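Local atomic coordinates of MgGH51 (Meripilus giganteus, PDB entry 6ZPV), a protein that hydrolyses terminal alpha-L-arabinofuranosides as a fungal arabinofuranosidase of glycoside hydrolase family 51, probably releasing arabinose from plant cell-wall polysaccharides. Residues G447-G459 with L581-A593. Residues are numbered along the deposited sequence; the frame is centred on the assembly and turned at random. Where two conformers were deposited one is given.
Sequences GRLAFPTVQSATG and LTGPETASNTPEA. With NAG (2-acetamido-2-deoxy-beta-D-glucopyranose), chain C; NAG (2-acetamido-2-deoxy-beta-D-glucopyranose), chain B.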
ATOM      1  N   GLY A 447       3.009   2.563 -25.532  1.00 18.14           N
ATOM      2  CA  GLY A 447       3.344   1.199 -25.077  1.00 17.05           C
ATOM      3  C   GLY A 447       3.219   0.982 -23.564  1.00 15.29           C
ATOM      4  O   GLY A 447       3.314  -0.177 -23.120  1.00 15.10           O
ATOM      5  N   ARG A 448       2.927   2.023 -22.787  1.00 14.81           N
ATOM      6  CA  ARG A 448       2.742   1.842 -21.335  1.00 14.47           C
ATOM      7  C   ARG A 448       1.519   0.998 -21.052  1.00 13.75           C
ATOM      8  O   ARG A 448       0.454   1.132 -21.689  1.00 16.09           O
ATOM      9  CB  ARG A 448       2.580   3.207 -20.683  1.00 15.14           C
ATOM     10  CG  ARG A 448       2.573   3.228 -19.177  1.00 14.15           C
ATOM     11  CD  ARG A 448       3.953   3.008 -18.601  1.00 14.16           C
ATOM     12  NE  ARG A 448       4.024   3.259 -17.161  1.00 14.12           N
ATOM     13  CZ  ARG A 448       4.312   4.439 -16.618  1.00 14.27           C
ATOM     14  NH1 ARG A 448       4.585   5.491 -17.374  1.00 16.02           N
ATOM     15  NH2 ARG A 448       4.388   4.552 -15.290  1.00 15.74           N
ATOM     16  N   LEU A 449       1.639   0.104 -20.059  1.00 13.51           N
ATOM     17  CA  LEU A 449       0.496  -0.741 -19.686  1.00 13.51           C
ATOM     18  C   LEU A 449      -0.407   0.029 -18.730  1.00 13.10           C
ATOM     19  O   LEU A 449       0.046   0.457 -17.641  1.00 14.30           O
ATOM     20  CB  LEU A 449       1.007  -2.016 -19.046  1.00 13.31           C
ATOM     21  CG  LEU A 449       1.854  -2.922 -19.944  1.00 14.63           C
ATOM     22  CD1 LEU A 449       2.265  -4.177 -19.255  1.00 15.52           C
ATOM     23  CD2 LEU A 449       1.254  -3.177 -21.325  1.00 16.43           C
ATOM     24  N   ALA A 450      -1.683   0.193 -19.081  1.00 13.30           N
ATOM     25  CA  ALA A 450      -2.679   0.796 -18.192  1.00 13.03           C
ATOM     26  C   ALA A 450      -2.963  -0.123 -16.977  1.00 12.51           C
ATOM     27  O   ALA A 450      -3.245   0.386 -15.910  1.00 13.14           O
ATOM     28  CB  ALA A 450      -3.935   1.075 -18.939  1.00 14.11           C
ATOM     29  N   PHE A 451      -2.932  -1.445 -17.226  1.00 12.02           N
ATOM     30  CA  PHE A 451      -3.120  -2.486 -16.215  1.00 12.10           C
ATOM     31  C   PHE A 451      -2.152  -3.607 -16.566  1.00 12.05           C
ATOM     32  O   PHE A 451      -1.780  -3.771 -17.727  1.00 12.79           O
ATOM     33  CB  PHE A 451      -4.569  -3.023 -16.255  1.00 13.23           C
ATOM     34  CG  PHE A 451      -5.614  -2.022 -15.849  1.00 12.52           C
ATOM     35  CD1 PHE A 451      -5.832  -1.751 -14.509  1.00 13.06           C
ATOM     36  CD2 PHE A 451      -6.354  -1.340 -16.798  1.00 13.50           C
ATOM     37  CE1 PHE A 451      -6.741  -0.791 -14.098  1.00 13.60           C
ATOM     38  CE2 PHE A 451      -7.280  -0.376 -16.421  1.00 15.70           C
ATOM     39  CZ  PHE A 451      -7.497  -0.150 -15.051  1.00 14.12           C
ATOM     40  N   PRO A 452      -1.765  -4.424 -15.585  1.00 11.72           N
ATOM     41  CA  PRO A 452      -0.960  -5.596 -15.901  1.00 11.93           C
ATOM     42  C   PRO A 452      -1.686  -6.445 -16.960  1.00 12.09           C
ATOM     43  O   PRO A 452      -2.926  -6.485 -17.005  1.00 12.63           O
ATOM     44  CB  PRO A 452      -0.854  -6.330 -14.562  1.00 11.19           C
ATOM     45  CG  PRO A 452      -1.019  -5.225 -13.517  1.00 11.62           C
ATOM     46  CD  PRO A 452      -2.077  -4.312 -14.150  1.00 11.65           C
ATOM     47  N   THR A 453      -0.922  -7.147 -17.765  1.00 11.97           N
ATOM     48  CA  THR A 453      -1.430  -8.036 -18.808  1.00 12.88           C
ATOM     49  C   THR A 453      -0.960  -9.466 -18.525  1.00 11.65           C
ATOM     50  O   THR A 453      -0.151  -9.751 -17.636  1.00 12.12           O
ATOM     51  CB  THR A 453      -0.963  -7.568 -20.202  1.00 12.12           C
ATOM     52  OG1 THR A 453       0.469  -7.644 -20.184  1.00 13.06           O
ATOM     53  CG2 THR A 453      -1.447  -6.162 -20.541  1.00 13.39           C
ATOM     54  N   VAL A 454      -1.477 -10.398 -19.308  1.00 12.53           N
ATOM     55  CA  VAL A 454      -0.964 -11.787 -19.223  1.00 12.72           C
ATOM     56  C   VAL A 454       0.525 -11.766 -19.565  1.00 12.50           C
ATOM     57  O   VAL A 454       1.351 -12.420 -18.913  1.00 13.44           O
ATOM     58  CB  VAL A 454      -1.771 -12.755 -20.055  1.00 12.68           C
ATOM     59  CG1 VAL A 454      -1.244 -14.169 -19.904  1.00 14.72           C
ATOM     60  CG2 VAL A 454      -3.249 -12.737 -19.680  1.00 13.83           C
ATOM     61  N   GLN A 455       0.886 -11.032 -20.616  1.00 13.18           N
ATOM     62  CA  GLN A 455       2.289 -10.900 -21.025  1.00 14.26           C
ATOM     63  C   GLN A 455       3.152 -10.404 -19.856  1.00 12.41           C
ATOM     64  O   GLN A 455       4.287 -10.931 -19.604  1.00 12.41           O
ATOM     65  CB  GLN A 455       2.390  -9.907 -22.224  1.00 14.29           C
ATOM     66  CG  GLN A 455       3.771  -9.832 -22.908  1.00 15.07           C
ATOM     67  CD  GLN A 455       3.916  -8.768 -23.972  1.00 15.53           C
ATOM     68  OE1 GLN A 455       2.920  -8.114 -24.318  1.00 16.34           O
ATOM     69  NE2 GLN A 455       5.111  -8.621 -24.505  1.00 17.71           N
ATOM     70  N   SER A 456       2.717  -9.338 -19.190  1.00 11.83           N
ATOM     71  CA  SER A 456       3.588  -8.738 -18.145  1.00 11.83           C
ATOM     72  C   SER A 456       3.674  -9.670 -16.952  1.00 11.27           C
ATOM     73  O   SER A 456       4.773  -9.870 -16.396  1.00 11.71           O
ATOM     74  CB  SER A 456       3.102  -7.343 -17.773  1.00 12.33           C
ATOM     75  OG  SER A 456       1.893  -7.320 -16.982  1.00 11.95           O
ATOM     76  N   ALA A 457       2.593 -10.302 -16.523  1.00 11.13           N
ATOM     77  CA  ALA A 457       2.575 -11.210 -15.382  1.00 10.80           C
ATOM     78  C   ALA A 457       3.451 -12.422 -15.646  1.00 11.43           C
ATOM     79  O   ALA A 457       4.110 -12.929 -14.730  1.00 11.67           O
ATOM     80  CB  ALA A 457       1.151 -11.618 -15.043  1.00 11.49           C
ATOM     81  N   THR A 458       3.378 -12.948 -16.893  1.00 11.77           N
ATOM     82  CA  THR A 458       4.174 -14.159 -17.194  1.00 11.54           C
ATOM     83  C   THR A 458       5.661 -13.846 -17.267  1.00 11.50           C
ATOM     84  O   THR A 458       6.493 -14.660 -16.846  1.00 12.03           O
ATOM     85  CB  THR A 458       3.630 -14.850 -18.444  1.00 12.03           C
ATOM     86  OG1 THR A 458       3.706 -14.054 -19.625  1.00 14.72           O
ATOM     87  CG2 THR A 458       2.232 -15.334 -18.226  1.00 12.10           C
ATOM     88  N   GLY A 459       6.054 -12.687 -17.810  1.00 11.98           N
ATOM     89  CA  GLY A 459       7.461 -12.273 -17.796  1.00 12.01           C
ATOM     90  C   GLY A 459       7.906 -12.086 -16.367  1.00 11.82           C
ATOM     91  O   GLY A 459       9.011 -12.557 -16.004  1.00 11.37           O
ATOM     92  N   LEU A 581      -2.838 -19.797 -14.660  1.00 11.52           N
ATOM     93  CA  LEU A 581      -3.197 -18.439 -15.058  1.00 11.67           C
ATOM     94  C   LEU A 581      -2.747 -18.231 -16.511  1.00 11.89           C
ATOM     95  O   LEU A 581      -1.527 -18.309 -16.771  1.00 12.60           O
ATOM     96  CB  LEU A 581      -2.508 -17.446 -14.137  1.00 12.98           C
ATOM     97  CG  LEU A 581      -2.804 -15.969 -14.410  1.00 15.26           C
ATOM     98  CD1 LEU A 581      -4.191 -15.597 -13.897  1.00 16.89           C
ATOM     99  CD2 LEU A 581      -1.730 -15.117 -13.717  1.00 18.61           C
ATOM    100  N   THR A 582      -3.667 -18.006 -17.411  1.00 12.15           N
ATOM    101  CA  THR A 582      -3.306 -17.845 -18.832  1.00 12.94           C
ATOM    102  C   THR A 582      -4.424 -17.080 -19.542  1.00 13.96           C
ATOM    103  O   THR A 582      -5.437 -16.743 -18.918  1.00 17.28           O
ATOM    104  CB  THR A 582      -3.013 -19.193 -19.506  1.00 13.96           C
ATOM    105  OG1 THR A 582      -2.438 -19.009 -20.796  1.00 14.73           O
ATOM    106  CG2 THR A 582      -4.216 -20.061 -19.661  1.00 13.96           C
ATOM    107  N   GLY A 583      -4.196 -16.709 -20.759  1.00 14.17           N
ATOM    108  CA  GLY A 583      -5.153 -16.009 -21.597  1.00 15.38           C
ATOM    109  C   GLY A 583      -4.402 -15.328 -22.727  1.00 14.83           C
ATOM    110  O   GLY A 583      -3.192 -15.504 -22.891  1.00 15.17           O
ATOM    111  N   PRO A 584      -5.112 -14.490 -23.501  1.00 14.79           N
ATOM    112  CA  PRO A 584      -4.457 -13.757 -24.575  1.00 15.75           C
ATOM    113  C   PRO A 584      -3.328 -12.909 -24.013  1.00 13.62           C
ATOM    114  O   PRO A 584      -3.460 -12.302 -22.940  1.00 15.00           O
ATOM    115  CB  PRO A 584      -5.613 -12.894 -25.157  1.00 17.48           C
ATOM    116  CG  PRO A 584      -6.876 -13.657 -24.804  1.00 17.62           C
ATOM    117  CD  PRO A 584      -6.567 -14.271 -23.437  1.00 16.34           C
ATOM    118  N   GLU A 585      -2.290 -12.745 -24.846  1.00 14.69           N
ATOM    119  CA  GLU A 585      -1.059 -12.007 -24.473  1.00 15.39           C
ATOM    120  C   GLU A 585      -1.381 -10.651 -23.817  1.00 14.20           C
ATOM    121  O   GLU A 585      -0.819 -10.334 -22.774  1.00 14.86           O
ATOM    122  CB  GLU A 585      -0.223 -11.814 -25.734  1.00 16.90           C
ATOM    123  CG  GLU A 585       1.108 -11.150 -25.447  1.00 16.53           C
ATOM    124  CD  GLU A 585       2.015 -11.005 -26.623  1.00 18.47           C
ATOM    125  OE1 GLU A 585       1.658 -11.478 -27.747  1.00 21.12           O
ATOM    126  OE2 GLU A 585       3.185 -10.576 -26.397  1.00 20.54           O
ATOM    127  N   THR A 586      -2.248  -9.861 -24.452  1.00 14.70           N
ATOM    128  CA  THR A 586      -2.483  -8.488 -23.985  1.00 13.95           C
ATOM    129  C   THR A 586      -3.741  -8.387 -23.113  1.00 14.29           C
ATOM    130  O   THR A 586      -4.113  -7.248 -22.753  1.00 16.49           O
ATOM    131  CB  THR A 586      -2.585  -7.519 -25.152  1.00 16.79           C
ATOM    132  OG1 THR A 586      -3.732  -7.811 -25.955  1.00 18.45           O
ATOM    133  CG2 THR A 586      -1.338  -7.500 -25.998  1.00 18.64           C
ATOM    134  N   ALA A 587      -4.348  -9.494 -22.704  1.00 14.23           N
ATOM    135  CA  ALA A 587      -5.527  -9.421 -21.859  1.00 14.39           C
ATOM    136  C   ALA A 587      -5.177  -8.879 -20.471  1.00 14.32           C
ATOM    137  O   ALA A 587      -4.119  -9.210 -19.916  1.00 14.18           O
ATOM    138  CB  ALA A 587      -6.219 -10.770 -21.727  1.00 16.18           C
ATOM    139  N   SER A 588      -6.096  -8.171 -19.888  1.00 15.55           N
ATOM    140  CA  SER A 588      -6.012  -7.503 -18.573  0.70 14.89           C
ATOM    141  C   SER A 588      -7.351  -7.626 -17.850  1.00 14.01           C
ATOM    142  O   SER A 588      -8.410  -7.719 -18.491  1.00 15.14           O
ATOM    143  CB  SER A 588      -5.747  -5.976 -18.697  0.70 16.70           C
ATOM    144  OG  SER A 588      -4.450  -5.590 -19.087  0.70 16.46           O
ATOM    145  N   ASN A 589      -7.315  -7.537 -16.532  1.00 13.45           N
ATOM    146  CA  ASN A 589      -8.514  -7.277 -15.719  1.00 13.50           C
ATOM    147  C   ASN A 589      -8.686  -5.771 -15.596  1.00 13.91           C
ATOM    148  O   ASN A 589      -7.771  -5.045 -15.264  1.00 13.88           O
ATOM    149  CB  ASN A 589      -8.395  -7.973 -14.362  1.00 13.13           C
ATOM    150  CG  ASN A 589      -8.393  -9.485 -14.578  1.00 13.76           C
ATOM    151  OD1 ASN A 589      -9.132  -9.967 -15.456  1.00 15.36           O
ATOM    152  ND2 ASN A 589      -7.597 -10.201 -13.778  1.00 14.06           N
ATOM    153  N   THR A 590      -9.896  -5.300 -15.913  1.00 15.15           N
ATOM    154  CA  THR A 590     -10.191  -3.851 -15.941  1.00 15.26           C
ATOM    155  C   THR A 590     -11.467  -3.584 -15.203  1.00 14.87           C
ATOM    156  O   THR A 590     -12.202  -4.485 -14.826  1.00 16.44           O
ATOM    157  CB  THR A 590     -10.394  -3.395 -17.397  1.00 17.00           C
ATOM    158  OG1 THR A 590     -11.588  -4.019 -17.870  1.00 19.54           O
ATOM    159  CG2 THR A 590      -9.236  -3.742 -18.283  1.00 16.72           C
ATOM    160  N   PRO A 591     -11.797  -2.295 -14.936  1.00 17.30           N
ATOM    161  CA  PRO A 591     -13.048  -2.021 -14.229  1.00 19.05           C
ATOM    162  C   PRO A 591     -14.270  -2.563 -14.992  1.00 20.36           C
ATOM    163  O   PRO A 591     -15.194  -3.068 -14.328  1.00 22.12           O
ATOM    164  CB  PRO A 591     -13.068  -0.470 -14.177  1.00 20.50           C
ATOM    165  CG  PRO A 591     -11.605  -0.144 -14.073  1.00 19.77           C
ATOM    166  CD  PRO A 591     -10.925  -1.098 -15.017  1.00 17.28           C
ATOM    167  N   GLU A 592     -14.189  -2.574 -16.333  1.00 19.63           N
ATOM    168  CA  GLU A 592     -15.281  -3.082 -17.176  1.00 23.27           C
ATOM    169  C   GLU A 592     -15.361  -4.625 -17.194  1.00 21.46           C
ATOM    170  O   GLU A 592     -16.445  -5.169 -17.396  1.00 25.28           O
ATOM    171  CB  GLU A 592     -15.191  -2.481 -18.578  1.00 26.65           C
ATOM    172  CG  GLU A 592     -15.305  -0.982 -18.539  1.00 33.27           C
ATOM    173  CD  GLU A 592     -14.207  -0.172 -17.873  1.00 34.09           C
ATOM    174  OE1 GLU A 592     -12.990  -0.587 -17.986  1.00 30.51           O
ATOM    175  OE2 GLU A 592     -14.587   0.930 -17.250  1.00 34.77           O
ATOM    176  N   ALA A 593     -14.227  -5.266 -17.018  1.00 19.05           N
ATOM    177  CA  ALA A 593     -14.108  -6.739 -17.114  1.00 17.98           C
ATOM    178  C   ALA A 593     -13.156  -7.177 -16.005  1.00 16.97           C
ATOM    179  O   ALA A 593     -11.999  -7.519 -16.281  1.00 16.53           O
ATOM    180  CB  ALA A 593     -13.689  -7.215 -18.486  1.00 20.40           C
TER
HETATM  181  C1  NAG C   2     -16.609   4.197 -16.141  1.00 32.61           C
HETATM  182  C2  NAG C   2     -17.513   3.019 -16.497  1.00 31.00           C
HETATM  183  C3  NAG C   2     -17.712   2.830 -18.035  1.00 41.30           C
HETATM  184  C4  NAG C   2     -18.185   4.138 -18.663  1.00 56.12           C
HETATM  185  C5  NAG C   2     -17.219   5.253 -18.174  1.00 47.28           C
HETATM  186  C6  NAG C   2     -17.514   6.636 -18.701  1.00 49.96           C
HETATM  187  C7  NAG C   2     -17.475   1.184 -14.931  1.00 29.11           C
HETATM  188  C8  NAG C   2     -16.794  -0.145 -14.604  1.00 29.65           C
HETATM  189  N2  NAG C   2     -17.011   1.842 -15.980  1.00 28.73           N
HETATM  190  O3  NAG C   2     -18.608   1.759 -18.374  1.00 48.18           O
HETATM  191  O4  NAG C   2     -18.269   3.990 -20.129  1.00 78.37           O
HETATM  192  O5  NAG C   2     -17.106   5.353 -16.691  1.00 35.37           O
HETATM  193  O6  NAG C   2     -18.657   7.140 -17.975  1.00 62.29           O
HETATM  194  O7  NAG C   2     -18.460   1.605 -14.310  1.00 35.28           O
HETATM  195  C1  NAG B   1     -14.141   6.244 -11.906  1.00 17.19           C
HETATM  196  C2  NAG B   1     -15.236   7.101 -12.591  1.00 18.29           C
HETATM  197  C3  NAG B   1     -16.264   6.245 -13.320  1.00 20.17           C
HETATM  198  C4  NAG B   1     -15.571   5.196 -14.214  1.00 23.52           C
HETATM  199  C5  NAG B   1     -14.613   4.441 -13.381  1.00 20.87           C
HETATM  200  C6  NAG B   1     -13.881   3.266 -14.103  1.00 22.74           C
HETATM  201  C7  NAG B   1     -15.682   9.315 -11.654  1.00 23.02           C
HETATM  202  C8  NAG B   1     -16.433   9.999 -10.560  1.00 26.82           C
HETATM  203  N2  NAG B   1     -15.847   7.998 -11.594  1.00 19.67           N
HETATM  204  O3  NAG B   1     -17.106   7.099 -14.102  1.00 23.04           O
HETATM  205  O4  NAG B   1     -16.642   4.359 -14.724  1.00 25.47           O
HETATM  206  O5  NAG B   1     -13.629   5.343 -12.864  1.00 19.21           O
HETATM  207  O6  NAG B   1     -13.209   3.847 -15.195  1.00 28.76           O
HETATM  208  O7  NAG B   1     -15.075   9.942 -12.510  1.00 30.82           O
HETATM  209  O   HOH W   1      -4.693  -7.333 -15.111  1.00 12.66           O
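Val454 and Gln455, in the first turn of helix 454-469, donate their backbone N-H groups to carbonyls of the type I turn from Pro584 to Ala587: Val454 N to Ala587 O (3.0 Å) and Gln455 N to Glu585 O (2.8 Å). Ahead of them Thr453 is the N-cap, forming a capping box with Ser456, and its CA lies 3.1 Å from Ala587 O in a CA-H...O contact. Pro452 O accepts from a water that also accepts from Asn589 N and, in the conformer described, one of two, from Ser588 OG (2.7 Å), above the carbonyl plane.

Apolar contacts lie beside these bonds. Val454 CG2, anti to its own carbonyl carbon, sits 3.3 Å from Pro584 O and 4.1 Å from Ala587 CB. Phe451 CZ meets Pro591 CD at 3.6 Å, and Asn589 O lies over one ring face; Glu592 OE2 accepts from N2 of an N-acetylglucosamine.

Gln455 and Glu585 run side by side, both extended, planes 67° apart, with Glu585 OE2 3.1 Å from Gln455 CD but not hydrogen-bonded to the amide. Replacing Gln455 with an alanine is likely to open a gap along Glu585, leaving its carboxylate freer to swing.

Helix 454-469 follows strand 424-432 of the parallel sheet, consistent with the GH51 (beta/alpha)8 barrel; the loop after strand 575-582, from the antiparallel C-terminal sheet, is thus fastened to it mainly through backbone amides that the capping box does not use.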